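Putative peptidase (Clostridium acetobutylicum, PDB 3K9T) binds one zinc ion per subunit in an aminopeptidase-like domain and may act in making modified polysaccharides, but is not expected to be a peptidase. Local coordinates at residues T188-G200 with F321-M334. Sequence-based numbering, arbitrary orientation. Where two conformers were deposited one is given.
With ZN (zinc ion), chain B.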
# COMPACT_ATOMS: atom_id res chain seq x y z
N THR A 188 -15.35 14.27 -33.21
CA THR A 188 -15.88 14.13 -34.57
C THR A 188 -14.99 14.66 -35.70
O THR A 188 -15.42 14.70 -36.86
CB THR A 188 -17.18 14.87 -34.62
OG1 THR A 188 -16.98 16.17 -34.07
CG2 THR A 188 -18.24 14.10 -33.81
N CYS A 189 -13.75 15.00 -35.36
CA CYS A 189 -12.84 15.69 -36.26
C CYS A 189 -11.98 14.78 -37.16
O CYS A 189 -11.41 15.26 -38.15
CB CYS A 189 -11.93 16.58 -35.43
SG CYS A 189 -10.99 15.64 -34.18
N HIS A 190 -11.86 13.50 -36.84
CA HIS A 190 -11.07 12.60 -37.69
C HIS A 190 -11.85 12.15 -38.92
O HIS A 190 -13.02 11.75 -38.81
CB HIS A 190 -10.63 11.38 -36.92
CG HIS A 190 -9.55 11.65 -35.94
ND1 HIS A 190 -9.53 12.77 -35.14
CD2 HIS A 190 -8.46 10.92 -35.60
CE1 HIS A 190 -8.48 12.72 -34.35
NE2 HIS A 190 -7.81 11.61 -34.61
N PRO A 191 -11.20 12.19 -40.09
CA PRO A 191 -11.84 11.79 -41.36
C PRO A 191 -11.96 10.26 -41.53
O PRO A 191 -12.49 9.62 -40.60
CB PRO A 191 -11.00 12.50 -42.43
CG PRO A 191 -9.67 12.72 -41.77
CD PRO A 191 -9.93 12.89 -40.32
N SER A 192 -11.49 9.69 -42.66
CA SER A 192 -11.68 8.24 -42.94
C SER A 192 -10.70 7.31 -42.21
O SER A 192 -9.81 6.71 -42.82
CB SER A 192 -11.62 7.96 -44.46
OG SER A 192 -12.59 8.69 -45.16
N MSE A 193 -10.87 7.25 -40.90
CA MSE A 193 -10.17 6.30 -40.03
C MSE A 193 -11.24 5.76 -39.06
O MSE A 193 -12.12 6.51 -38.62
CB MSE A 193 -9.01 6.95 -39.29
CG MSE A 193 -7.86 7.43 -40.22
SE MSE A 193 -6.74 8.61 -39.24
CE MSE A 193 -7.90 10.21 -39.22
N CYS A 194 -11.14 4.47 -38.75
CA CYS A 194 -12.15 3.78 -38.01
C CYS A 194 -11.99 3.75 -36.47
O CYS A 194 -12.84 4.28 -35.79
CB CYS A 194 -12.29 2.37 -38.58
SG CYS A 194 -12.96 2.38 -40.27
N ASN A 195 -10.94 3.15 -35.93
CA ASN A 195 -10.77 3.08 -34.48
C ASN A 195 -10.66 4.49 -33.89
O ASN A 195 -11.34 4.85 -32.91
CB ASN A 195 -9.59 2.19 -34.08
CG ASN A 195 -9.86 1.39 -32.76
OD1 ASN A 195 -11.01 1.07 -32.46
ND2 ASN A 195 -8.81 1.05 -32.02
N ASP A 196 -9.84 5.32 -34.53
CA ASP A 196 -9.67 6.72 -34.14
C ASP A 196 -10.19 7.62 -35.30
O ASP A 196 -9.43 7.89 -36.22
CB ASP A 196 -8.18 6.95 -33.85
CG ASP A 196 -7.87 8.38 -33.52
OD1 ASP A 196 -8.77 9.06 -33.01
OD2 ASP A 196 -6.73 8.85 -33.78
N ASN A 197 -11.46 8.08 -35.29
CA ASN A 197 -12.45 7.83 -34.21
C ASN A 197 -13.91 7.69 -34.63
O ASN A 197 -14.80 8.29 -33.99
CB ASN A 197 -12.38 8.91 -33.11
CG ASN A 197 -13.30 8.59 -31.92
OD1 ASN A 197 -13.45 7.43 -31.52
ND2 ASN A 197 -13.94 9.62 -31.37
N LEU A 198 -14.18 6.87 -35.66
CA LEU A 198 -15.57 6.53 -35.97
C LEU A 198 -16.09 5.54 -34.93
O LEU A 198 -17.28 5.42 -34.73
CB LEU A 198 -15.76 5.94 -37.39
CG LEU A 198 -15.58 7.00 -38.47
CD1 LEU A 198 -15.77 6.41 -39.84
CD2 LEU A 198 -16.54 8.19 -38.21
N SER A 199 -15.22 4.80 -34.26
CA SER A 199 -15.71 3.80 -33.29
C SER A 199 -16.41 4.48 -32.09
O SER A 199 -17.49 4.06 -31.66
CB SER A 199 -14.56 2.90 -32.84
OG SER A 199 -13.53 3.64 -32.18
N GLY A 200 -15.82 5.56 -31.58
CA GLY A 200 -16.41 6.27 -30.43
C GLY A 200 -17.71 6.94 -30.80
O GLY A 200 -18.68 6.95 -30.02
N PHE A 321 -1.76 2.79 -31.04
CA PHE A 321 -1.77 1.47 -31.67
C PHE A 321 -1.15 1.46 -33.08
O PHE A 321 -1.10 2.47 -33.80
CB PHE A 321 -3.21 0.93 -31.70
CG PHE A 321 -4.17 1.70 -32.59
CD1 PHE A 321 -4.27 1.41 -33.95
CD2 PHE A 321 -5.00 2.67 -32.05
CE1 PHE A 321 -5.14 2.11 -34.75
CE2 PHE A 321 -5.88 3.37 -32.85
CZ PHE A 321 -5.96 3.08 -34.20
N ASP A 322 -0.64 0.30 -33.46
CA ASP A 322 0.02 0.16 -34.75
C ASP A 322 -0.95 0.41 -35.88
O ASP A 322 -1.95 -0.29 -36.02
CB ASP A 322 0.61 -1.22 -34.92
CG ASP A 322 1.44 -1.34 -36.19
OD1 ASP A 322 2.15 -0.37 -36.55
OD2 ASP A 322 1.39 -2.42 -36.80
N GLY A 323 -0.65 1.43 -36.68
CA GLY A 323 -1.50 1.81 -37.77
C GLY A 323 -2.35 3.01 -37.48
O GLY A 323 -3.01 3.54 -38.36
N TYR A 324 -2.33 3.49 -36.24
CA TYR A 324 -3.13 4.65 -35.90
C TYR A 324 -2.59 5.86 -36.68
O TYR A 324 -1.42 5.90 -37.07
CB TYR A 324 -3.20 4.86 -34.39
CG TYR A 324 -2.44 6.02 -33.85
CD1 TYR A 324 -1.07 6.01 -33.85
CD2 TYR A 324 -3.12 7.12 -33.30
CE1 TYR A 324 -0.36 7.08 -33.36
CE2 TYR A 324 -2.42 8.20 -32.79
CZ TYR A 324 -1.03 8.16 -32.83
OH TYR A 324 -0.27 9.19 -32.34
N HIS A 325 -3.47 6.79 -36.98
CA HIS A 325 -3.19 7.95 -37.83
C HIS A 325 -2.67 7.56 -39.21
O HIS A 325 -1.91 8.26 -39.82
CB HIS A 325 -2.29 8.95 -37.08
CG HIS A 325 -3.04 9.74 -36.05
ND1 HIS A 325 -2.52 10.84 -35.43
CD2 HIS A 325 -4.29 9.59 -35.55
CE1 HIS A 325 -3.40 11.33 -34.58
NE2 HIS A 325 -4.49 10.59 -34.64
N THR A 326 -3.10 6.41 -39.70
CA THR A 326 -2.80 5.99 -41.05
C THR A 326 -4.00 5.25 -41.65
O THR A 326 -4.96 4.91 -40.94
CB THR A 326 -1.59 5.02 -41.11
OG1 THR A 326 -2.04 3.69 -40.83
CG2 THR A 326 -0.45 5.44 -40.13
N SER A 327 -3.92 5.01 -42.96
CA SER A 327 -4.95 4.33 -43.71
C SER A 327 -5.14 2.86 -43.29
O SER A 327 -6.06 2.21 -43.74
CB SER A 327 -4.61 4.40 -45.20
OG SER A 327 -3.31 3.88 -45.47
N ALA A 328 -4.25 2.35 -42.45
CA ALA A 328 -4.35 1.00 -41.91
C ALA A 328 -5.55 0.92 -40.93
O ALA A 328 -6.15 -0.14 -40.76
CB ALA A 328 -3.04 0.63 -41.22
N ASP A 329 -5.88 2.04 -40.29
CA ASP A 329 -7.05 2.13 -39.43
C ASP A 329 -8.31 2.25 -40.30
O ASP A 329 -9.00 3.30 -40.33
CB ASP A 329 -6.92 3.34 -38.50
CG ASP A 329 -8.03 3.40 -37.44
OD1 ASP A 329 -8.81 2.43 -37.37
OD2 ASP A 329 -8.11 4.40 -36.69
N ASN A 330 -8.62 1.15 -40.97
CA ASN A 330 -9.70 1.08 -41.92
C ASN A 330 -10.83 0.15 -41.46
O ASN A 330 -10.81 -0.37 -40.37
CB ASN A 330 -9.12 0.60 -43.24
CG ASN A 330 -8.48 -0.76 -43.16
OD1 ASN A 330 -8.90 -1.63 -42.40
ND2 ASN A 330 -7.46 -0.96 -43.97
N LEU A 331 -11.80 -0.09 -42.34
CA LEU A 331 -12.98 -0.87 -41.98
C LEU A 331 -12.67 -2.29 -41.48
O LEU A 331 -13.24 -2.78 -40.47
CB LEU A 331 -13.97 -0.86 -43.15
CG LEU A 331 -14.65 0.51 -43.38
CD1 LEU A 331 -15.42 0.52 -44.70
CD2 LEU A 331 -15.60 0.90 -42.16
N CYS A 332 -11.74 -2.94 -42.15
CA CYS A 332 -11.33 -4.30 -41.77
C CYS A 332 -10.61 -4.34 -40.43
O CYS A 332 -10.45 -5.40 -39.86
CB CYS A 332 -10.50 -4.96 -42.86
SG CYS A 332 -11.57 -5.86 -44.01
N TYR A 333 -10.22 -3.18 -39.92
CA TYR A 333 -9.60 -3.10 -38.59
C TYR A 333 -10.66 -3.10 -37.48
O TYR A 333 -10.37 -3.49 -36.34
CB TYR A 333 -8.65 -1.88 -38.50
CG TYR A 333 -7.94 -1.74 -37.18
CD1 TYR A 333 -7.13 -2.76 -36.68
CD2 TYR A 333 -8.11 -0.59 -36.40
CE1 TYR A 333 -6.48 -2.62 -35.41
CE2 TYR A 333 -7.47 -0.44 -35.17
CZ TYR A 333 -6.65 -1.46 -34.69
OH TYR A 333 -6.03 -1.32 -33.48
N MSE A 334 -11.87 -2.66 -37.81
CA MSE A 334 -13.03 -2.80 -36.94
C MSE A 334 -13.38 -4.32 -36.80
O MSE A 334 -13.32 -5.08 -37.75
CB MSE A 334 -14.23 -2.07 -37.53
CG MSE A 334 -14.07 -0.56 -37.69
SE MSE A 334 -13.78 0.16 -35.90
CE MSE A 334 -11.83 0.07 -35.66
ZN ZN B . -6.26 10.73 -33.60
O HOH W 1 -6.43 6.36 -37.02
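Asn195 lays its amide nitrogen ND2 over one face of the Phe321 ring, toward the rim, with the amide and ring planes 65° apart; the opposite face takes CB of Tyr324, and the CG of Asp329 lies at the edge. The Tyr333 ring turns its own edge to Asn195, CE2 coming 3.5 Å from CB. Asn195 OD1 accepts from Gly255 N and ND2 is bonded to Asp256 OD1, which fixes the flip of the amide. The contact belongs to the zinc site of the aminopeptidase-like domain, where the metal is bound by His190 NE2, Asp196 OD2 and His325 NE2. One face of the His325 imidazole is covered by CE2 of Tyr324, while Asp196 OD2, 1.9 Å from the zinc, sits at the edge of that imidazole with its carboxylate nearly coplanar with the ring. OD1 of Asp196 is hydrogen-bonded to the hydroxyl of Tyr187, so the second carboxylate oxygen is engaged too.

Asp329 ties loop 321-334 to residues 194-196, holding three successive amides. Its carbonyl O accepts from Cys194 N. A chi1 of -172° swings its carboxylate away from its own N, and OD1 takes Asn195 N at 2.7 Å and OD2 takes Asp196 N at 2.9 Å, each through a syn lone pair. An aspartate suits this place because its short, forked end matches neighbouring N-H groups, and it probably fixes the backbone that carries the zinc ligand Asp196. Met334, a selenomethionine, lays CG 3.5 Å from Cys194 CB, and its bends at chi2 and chi3 bring CE over to Asn195. A water accepts from His325 N and donates to Asp329 OD2, 2.6 Å away.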